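Local coordinates for protein beta-fructofuranosidase (Arthrobacter, PDB 3WPU) that belongs to the levansucrase/invertase family of the beta-fructosidase clan, whose members share a five-bladed beta-propeller fold, at residues A[311-314]-A[320-323]; A[78-83]-A[173-178]. All blocks are in the same frame, centred on the assembly; numbering follows the deposited sequence.

Interaction 1. Residues A[311-314]-A[320-323]; sequences AKAK and EWEF
A313 sets its methyl group over the six-membered ring of the W321 indole. A313 CB stands 3.8 Å from its centroid and 5° off the ring normal, a CH-pi contact over the face. The ring gets there because W321 CG is anti to its own carbonyl carbon (chi1 -69°), which lays the indole across the neighbouring strand. Its benzo rim reaches further along that strand: A311 CB lies 3.9 Å from W321 CE3, and the A311 carbonyl comes up at the ring edge. The opposite face of the hairpin is polar. K312 and E322 run side by side with extended chains, yet K312 NZ stays 5.3 Å from E322 OE1. The lysine instead makes salt bridges with E258 and E21. K314 crosses E322 at about a right angle, its CD 4.0 Å from E322 OE2. A bend at chi3 brings K314 CE to 3.8 Å from W321 O. Beneath these side chains the backbones pair antiparallel. K312 N to E322 O and E322 N to K312 O are both 2.9 Å, a hydrogen-bonded pair, and K314 N donates to E320 O at 2.8 Å. W321 NE1 donates a hydrogen bond to L318 O in the connecting turn. This is the end of the beta hairpin of strands 305-313 and 321-331. Strand 260-266 flanks it beyond 305-313, and L225 and L226 of strand 213-226 pack against W321.

Interaction 2. Residues A[78-83]-A[173-178]; sequences WPLTDE and GEIKLF
L177 points one methyl at the edge of the W78 indole. Its CD1 lies in the ring plane, 3.6 Å from W78 NE1 and 4.0 Å from W78 CZ2. The two side chains cross at about a right angle. A methyl thus sits beside the indole nitrogen, and NE1, buried here, has no polar partner in the model. Two residues further along 72-81, and two back along 174-184, L80 meets I175. L80 CD1 touches both branches of the isoleucine, at 3.9 Å from I175 CG1 and 4.0 Å from I175 CG2. L80 CD2 faces I175 CD1 at 4.2 Å. L80 reaches over with CG anti to its backbone N (chi1 -165°), and L177 does the same with chi1 at 179°. All four residues are buried.

The two strands are not paired with each other. Strand 159-169 runs between them, parallel to 72-81 and antiparallel to 174-184, so the side chains meet over it. This layout is consistent with two neighbouring blades of a beta-propeller: 72-81 begins one four-stranded meander and 159-169 begins the next.

The second shell fixes both sides. The ring of W78 meets that of F97, with planes at about 20°, and the two residues are also joined by backbone hydrogen bonding. L80 rests on V169 of the intervening strand. T81 is bound to that strand through its backbone and through OG1 to A167 O. I175 packs on V207, L216 and F219, and L177 also touches F219. On the other face of strand 174-184, K176 NZ makes a salt bridge with E174 OE2 at 3.2 Å. N172 OD1 accepts a hydrogen bond from E174 N at the start of the strand.

Overall arrangement
Interaction 1 and interaction 2 have centres about 18 Å apart. They touch through W321 and F178, a residue of segment 173-178 that does not take part in the contact with 78-83. W321 CZ2 lies 4.0 Å from F178 CE1. F178 also touches L318, in the turn that joins the two strands of interaction 1. L225 of strand 213-226 is touched by both W321 and F178. The centre of interaction 2 lies about 14 Å from the centre of the chain, that of interaction 1 about 20 Å. Interaction 2 is buried, interaction 1 partly exposed. In propeller terms, 311-314 and 320-323 probably belong to the blade that follows the one containing 173-178.

Interaction 1. Residues A[311-314]-A[320-323]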
ATOM      1  N   ALA A 311       1.318 -12.930  -9.078  1.00  9.76           N
ATOM      2  CA  ALA A 311       0.753 -13.282 -10.375  1.00 10.29           C
ATOM      3  C   ALA A 311       1.671 -12.727 -11.448  1.00 10.63           C
ATOM      4  O   ALA A 311       2.442 -11.784 -11.223  1.00  9.73           O
ATOM      5  CB  ALA A 311      -0.658 -12.753 -10.550  1.00 10.68           C
ATOM      6  N   LYS A 312       1.599 -13.348 -12.618  1.00 11.31           N
ATOM      7  CA  LYS A 312       2.391 -12.956 -13.762  1.00 12.58           C
ATOM      8  C   LYS A 312       1.488 -12.690 -14.970  1.00 11.48           C
ATOM      9  O   LYS A 312       0.566 -13.466 -15.249  1.00 11.66           O
ATOM     10  CB  LYS A 312       3.380 -14.066 -14.084  1.00 13.83           C
ATOM     11  CG  LYS A 312       4.272 -13.769 -15.269  1.00 16.27           C
ATOM     12  CD  LYS A 312       5.167 -14.970 -15.537  1.00 18.70           C
ATOM     13  CE  LYS A 312       6.062 -14.677 -16.720  1.00 21.64           C
ATOM     14  NZ  LYS A 312       7.133 -15.698 -16.892  1.00 24.38           N
ATOM     15  N   ALA A 313       1.768 -11.592 -15.674  1.00 12.40           N
ATOM     16  CA  ALA A 313       0.986 -11.205 -16.868  1.00 12.86           C
ATOM     17  C   ALA A 313       1.332 -12.151 -18.022  1.00 14.11           C
ATOM     18  O   ALA A 313       2.505 -12.567 -18.192  1.00 14.29           O
ATOM     19  CB  ALA A 313       1.268  -9.770 -17.259  1.00 13.23           C
ATOM     20  N   LYS A 314       0.307 -12.510 -18.780  1.00 14.87           N
ATOM     21  CA  LYS A 314       0.485 -13.428 -19.917  1.00 17.08           C
ATOM     22  C   LYS A 314       0.565 -12.680 -21.240  1.00 18.07           C
ATOM     23  O   LYS A 314       0.910 -13.269 -22.267  1.00 19.09           O
ATOM     24  CB  LYS A 314      -0.659 -14.434 -19.944  1.00 18.84           C
ATOM     25  CG  LYS A 314      -0.784 -15.235 -18.656  1.00 21.51           C
ATOM     26  CD  LYS A 314      -1.583 -16.519 -18.843  1.00 25.15           C
ATOM     27  CE  LYS A 314      -3.077 -16.297 -18.973  1.00 28.41           C
ATOM     28  NZ  LYS A 314      -3.751 -17.586 -19.340  1.00 30.74           N
ATOM     29  N   GLU A 320      -4.428 -10.314 -19.210  1.00 15.28           N
ATOM     30  CA  GLU A 320      -4.502 -11.733 -18.859  1.00 14.88           C
ATOM     31  C   GLU A 320      -3.358 -12.040 -17.903  1.00 13.28           C
ATOM     32  O   GLU A 320      -2.243 -11.642 -18.162  1.00 11.88           O
ATOM     33  CB  GLU A 320      -4.356 -12.604 -20.107  1.00 17.40           C
ATOM     34  CG  GLU A 320      -5.559 -12.472 -21.026  1.00 20.02           C
ATOM     35  CD  GLU A 320      -5.422 -13.253 -22.312  1.00 24.93           C
ATOM     36  OE1 GLU A 320      -6.305 -13.091 -23.179  1.00 27.99           O
ATOM     37  OE2 GLU A 320      -4.440 -14.011 -22.464  1.00 28.89           O
ATOM     38  N   TRP A 321      -3.677 -12.745 -16.820  1.00 11.90           N
ATOM     39  CA  TRP A 321      -2.758 -13.031 -15.725  1.00 11.63           C
ATOM     40  C   TRP A 321      -2.888 -14.496 -15.333  1.00 12.24           C
ATOM     41  O   TRP A 321      -3.960 -15.113 -15.520  1.00 12.39           O
ATOM     42  CB  TRP A 321      -3.100 -12.124 -14.513  1.00 11.13           C
ATOM     43  CG  TRP A 321      -2.776 -10.685 -14.782  1.00 10.24           C
ATOM     44  CD1 TRP A 321      -3.508  -9.808 -15.525  1.00  9.93           C
ATOM     45  CD2 TRP A 321      -1.620  -9.966 -14.355  1.00  9.87           C
ATOM     46  NE1 TRP A 321      -2.891  -8.611 -15.606  1.00  9.46           N
ATOM     47  CE2 TRP A 321      -1.722  -8.663 -14.890  1.00  9.38           C
ATOM     48  CE3 TRP A 321      -0.498 -10.297 -13.587  1.00  9.82           C
ATOM     49  CZ2 TRP A 321      -0.772  -7.688 -14.666  1.00  9.39           C
ATOM     50  CZ3 TRP A 321       0.470  -9.307 -13.379  1.00  9.95           C
ATOM     51  CH2 TRP A 321       0.309  -8.019 -13.900  1.00  9.75           C
ATOM     52  N   GLU A 322      -1.806 -15.044 -14.789  1.00 12.71           N
ATOM     53  CA  GLU A 322      -1.813 -16.369 -14.181  1.00 13.70           C
ATOM     54  C   GLU A 322      -1.345 -16.209 -12.736  1.00 12.54           C
ATOM     55  O   GLU A 322      -0.388 -15.482 -12.445  1.00 12.16           O
ATOM     56  CB  GLU A 322      -0.926 -17.387 -14.931  1.00 16.94           C
ATOM     57  CG  GLU A 322       0.534 -17.115 -14.845  1.00 18.35           C
ATOM     58  CD  GLU A 322       1.376 -18.088 -15.660  1.00 20.55           C
ATOM     59  OE1 GLU A 322       2.591 -18.083 -15.441  1.00 21.15           O
ATOM     60  OE2 GLU A 322       0.828 -18.785 -16.542  1.00 22.94           O
ATOM     61  N   PHE A 323      -2.032 -16.888 -11.843  1.00 11.86           N
ATOM     62  CA  PHE A 323      -1.593 -16.988 -10.472  1.00 11.68           C
ATOM     63  C   PHE A 323      -0.291 -17.764 -10.408  1.00 11.19           C
ATOM     64  O   PHE A 323      -0.056 -18.699 -11.206  1.00 11.70           O
ATOM     65  CB  PHE A 323      -2.606 -17.739  -9.616  1.00 11.75           C
ATOM     66  CG  PHE A 323      -3.795 -16.924  -9.181  1.00 11.57           C
ATOM     67  CD1 PHE A 323      -3.618 -15.750  -8.505  1.00 11.82           C
ATOM     68  CD2 PHE A 323      -5.073 -17.380  -9.411  1.00 11.43           C
ATOM     69  CE1 PHE A 323      -4.707 -15.013  -8.065  1.00 11.61           C
ATOM     70  CE2 PHE A 323      -6.179 -16.661  -8.986  1.00 12.05           C
ATOM     71  CZ  PHE A 323      -5.992 -15.478  -8.315  1.00 11.55           C
TER

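Interaction 2. Residues A[78-83]-A[173-178]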
ATOM      1  N   TRP A  78      -2.659   6.122  -3.946  1.00 10.11           N
ATOM      2  CA  TRP A  78      -1.497   5.723  -4.750  1.00  9.98           C
ATOM      3  C   TRP A  78      -1.141   6.706  -5.858  1.00 10.49           C
ATOM      4  O   TRP A  78      -2.009   7.365  -6.445  1.00 10.02           O
ATOM      5  CB  TRP A  78      -1.653   4.324  -5.328  1.00 10.27           C
ATOM      6  CG  TRP A  78      -2.882   4.067  -6.166  1.00 10.32           C
ATOM      7  CD1 TRP A  78      -2.966   4.085  -7.527  1.00 10.27           C
ATOM      8  CD2 TRP A  78      -4.172   3.694  -5.687  1.00 10.42           C
ATOM      9  NE1 TRP A  78      -4.243   3.741  -7.930  1.00 10.36           N
ATOM     10  CE2 TRP A  78      -5.008   3.520  -6.809  1.00 10.44           C
ATOM     11  CE3 TRP A  78      -4.720   3.530  -4.401  1.00 10.31           C
ATOM     12  CZ2 TRP A  78      -6.362   3.166  -6.689  1.00 10.82           C
ATOM     13  CZ3 TRP A  78      -6.042   3.161  -4.288  1.00 10.81           C
ATOM     14  CH2 TRP A  78      -6.866   3.022  -5.429  1.00 10.60           C
ATOM     15  N   PRO A  79       0.168   6.778  -6.179  1.00 10.64           N
ATOM     16  CA  PRO A  79       0.646   7.642  -7.259  1.00 11.09           C
ATOM     17  C   PRO A  79       0.519   6.960  -8.627  1.00 11.66           C
ATOM     18  O   PRO A  79       0.135   5.810  -8.710  1.00 11.23           O
ATOM     19  CB  PRO A  79       2.129   7.827  -6.901  1.00 11.04           C
ATOM     20  CG  PRO A  79       2.501   6.527  -6.290  1.00 11.21           C
ATOM     21  CD  PRO A  79       1.279   6.081  -5.510  1.00 11.08           C
ATOM     22  N   LEU A  80       0.836   7.698  -9.672  1.00 12.17           N
ATOM     23  CA  LEU A  80       0.977   7.144 -11.000  1.00 13.00           C
ATOM     24  C   LEU A  80       2.413   6.633 -11.124  1.00 12.09           C
ATOM     25  O   LEU A  80       3.365   7.380 -10.835  1.00 11.81           O
ATOM     26  CB  LEU A  80       0.717   8.250 -12.001  1.00 15.15           C
ATOM     27  CG  LEU A  80       0.464   7.922 -13.439  1.00 17.76           C
ATOM     28  CD1 LEU A  80      -0.527   6.761 -13.546  1.00 19.03           C
ATOM     29  CD2 LEU A  80      -0.078   9.201 -14.091  1.00 18.35           C
ATOM     30  N   THR A  81       2.580   5.379 -11.549  1.00 11.72           N
ATOM     31  CA  THR A  81       3.882   4.750 -11.535  1.00 11.60           C
ATOM     32  C   THR A  81       4.248   4.128 -12.854  1.00 11.28           C
ATOM     33  O   THR A  81       3.396   3.887 -13.691  1.00 11.02           O
ATOM     34  CB  THR A  81       3.963   3.656 -10.453  1.00 11.80           C
ATOM     35  OG1 THR A  81       2.899   2.702 -10.615  1.00 11.63           O
ATOM     36  CG2 THR A  81       3.841   4.280  -9.070  1.00 11.91           C
ATOM     37  N   ASP A  82       5.536   3.865 -12.993  1.00 11.21           N
ATOM     38  CA  ASP A  82       6.024   2.997 -14.067  1.00 11.51           C
ATOM     39  C   ASP A  82       6.400   1.629 -13.514  1.00 11.82           C
ATOM     40  O   ASP A  82       6.076   1.285 -12.382  1.00 11.71           O
ATOM     41  CB  ASP A  82       7.159   3.692 -14.827  1.00 11.91           C
ATOM     42  CG  ASP A  82       8.402   3.912 -13.983  1.00 11.96           C
ATOM     43  OD1 ASP A  82       8.534   3.292 -12.907  1.00 11.02           O
ATOM     44  OD2 ASP A  82       9.295   4.702 -14.413  1.00 13.00           O
ATOM     45  N   GLU A  83       7.084   0.820 -14.318  1.00 12.37           N
ATOM     46  CA  GLU A  83       7.405  -0.539 -13.912  1.00 13.23           C
ATOM     47  C   GLU A  83       8.464  -0.635 -12.816  1.00 12.87           C
ATOM     48  O   GLU A  83       8.681  -1.707 -12.253  1.00 12.37           O
ATOM     49  CB  GLU A  83       7.842  -1.353 -15.131  1.00 15.07           C
ATOM     50  CG  GLU A  83       9.225  -1.016 -15.649  1.00 16.96           C
ATOM     51  CD  GLU A  83       9.282   0.170 -16.603  1.00 20.01           C
ATOM     52  OE1 GLU A  83       8.327   0.978 -16.673  1.00 21.19           O
ATOM     53  OE2 GLU A  83      10.317   0.293 -17.292  1.00 22.52           O
ATOM     54  N   GLY A 173       0.310   9.060 -22.111  1.00 23.27           N
ATOM     55  CA  GLY A 173      -0.606   9.604 -21.103  1.00 21.39           C
ATOM     56  C   GLY A 173      -1.717   8.637 -20.708  1.00 19.97           C
ATOM     57  O   GLY A 173      -2.595   8.985 -19.919  1.00 17.94           O
ATOM     58  N   GLU A 174      -1.678   7.425 -21.247  1.00 19.12           N
ATOM     59  CA  GLU A 174      -2.658   6.408 -20.872  1.00 18.95           C
ATOM     60  C   GLU A 174      -2.330   5.916 -19.473  1.00 17.00           C
ATOM     61  O   GLU A 174      -1.154   5.824 -19.081  1.00 15.42           O
ATOM     62  CB  GLU A 174      -2.607   5.236 -21.849  1.00 21.97           C
ATOM     63  CG  GLU A 174      -3.407   4.003 -21.468  1.00 25.94           C
ATOM     64  CD  GLU A 174      -3.004   2.818 -22.327  1.00 29.60           C
ATOM     65  OE1 GLU A 174      -3.176   2.939 -23.561  1.00 30.99           O
ATOM     66  OE2 GLU A 174      -2.483   1.815 -21.770  1.00 30.88           O
ATOM     67  N   ILE A 175      -3.387   5.572 -18.748  1.00 13.88           N
ATOM     68  CA  ILE A 175      -3.281   5.021 -17.420  1.00 12.78           C
ATOM     69  C   ILE A 175      -3.965   3.659 -17.370  1.00 12.50           C
ATOM     70  O   ILE A 175      -5.153   3.535 -17.727  1.00 12.66           O
ATOM     71  CB  ILE A 175      -3.949   5.959 -16.402  1.00 12.61           C
ATOM     72  CG1 ILE A 175      -3.225   7.328 -16.363  1.00 13.18           C
ATOM     73  CG2 ILE A 175      -3.965   5.312 -15.024  1.00 13.10           C
ATOM     74  CD1 ILE A 175      -3.931   8.358 -15.501  1.00 14.13           C
ATOM     75  N   LYS A 176      -3.230   2.645 -16.914  1.00 11.61           N
ATOM     76  CA  LYS A 176      -3.823   1.360 -16.577  1.00 11.46           C
ATOM     77  C   LYS A 176      -4.063   1.340 -15.072  1.00 10.58           C
ATOM     78  O   LYS A 176      -3.110   1.258 -14.269  1.00 10.23           O
ATOM     79  CB  LYS A 176      -2.929   0.205 -16.984  1.00 12.69           C
ATOM     80  CG  LYS A 176      -2.760   0.017 -18.468  1.00 14.46           C
ATOM     81  CD  LYS A 176      -1.875  -1.194 -18.704  1.00 16.82           C
ATOM     82  CE  LYS A 176      -1.732  -1.587 -20.163  1.00 19.40           C
ATOM     83  NZ  LYS A 176      -0.730  -0.703 -20.781  1.00 20.46           N
ATOM     84  N   LEU A 177      -5.323   1.476 -14.693  1.00 10.15           N
ATOM     85  CA  LEU A 177      -5.722   1.467 -13.308  1.00 10.07           C
ATOM     86  C   LEU A 177      -6.051   0.027 -12.853  1.00  9.25           C
ATOM     87  O   LEU A 177      -7.020  -0.587 -13.291  1.00  9.60           O
ATOM     88  CB  LEU A 177      -6.898   2.407 -13.116  1.00 10.14           C
ATOM     89  CG  LEU A 177      -7.496   2.520 -11.710  1.00 10.96           C
ATOM     90  CD1 LEU A 177      -6.441   2.929 -10.698  1.00 11.22           C
ATOM     91  CD2 LEU A 177      -8.656   3.495 -11.723  1.00 11.84           C
ATOM     92  N   PHE A 178      -5.167  -0.535 -12.045  1.00  9.87           N
ATOM     93  CA  PHE A 178      -5.393  -1.845 -11.426  1.00  9.60           C
ATOM     94  C   PHE A 178      -6.091  -1.606 -10.103  1.00  9.09           C
ATOM     95  O   PHE A 178      -5.609  -0.847  -9.301  1.00  9.31           O
ATOM     96  CB  PHE A 178      -4.084  -2.578 -11.221  1.00 10.44           C
ATOM     97  CG  PHE A 178      -3.407  -2.948 -12.514  1.00 10.30           C
ATOM     98  CD1 PHE A 178      -3.722  -4.118 -13.177  1.00 10.81           C
ATOM     99  CD2 PHE A 178      -2.523  -2.056 -13.104  1.00 10.65           C
ATOM    100  CE1 PHE A 178      -3.118  -4.447 -14.387  1.00 10.76           C
ATOM    101  CE2 PHE A 178      -1.917  -2.377 -14.315  1.00 10.70           C
ATOM    102  CZ  PHE A 178      -2.230  -3.568 -14.954  1.00 10.95           C
TER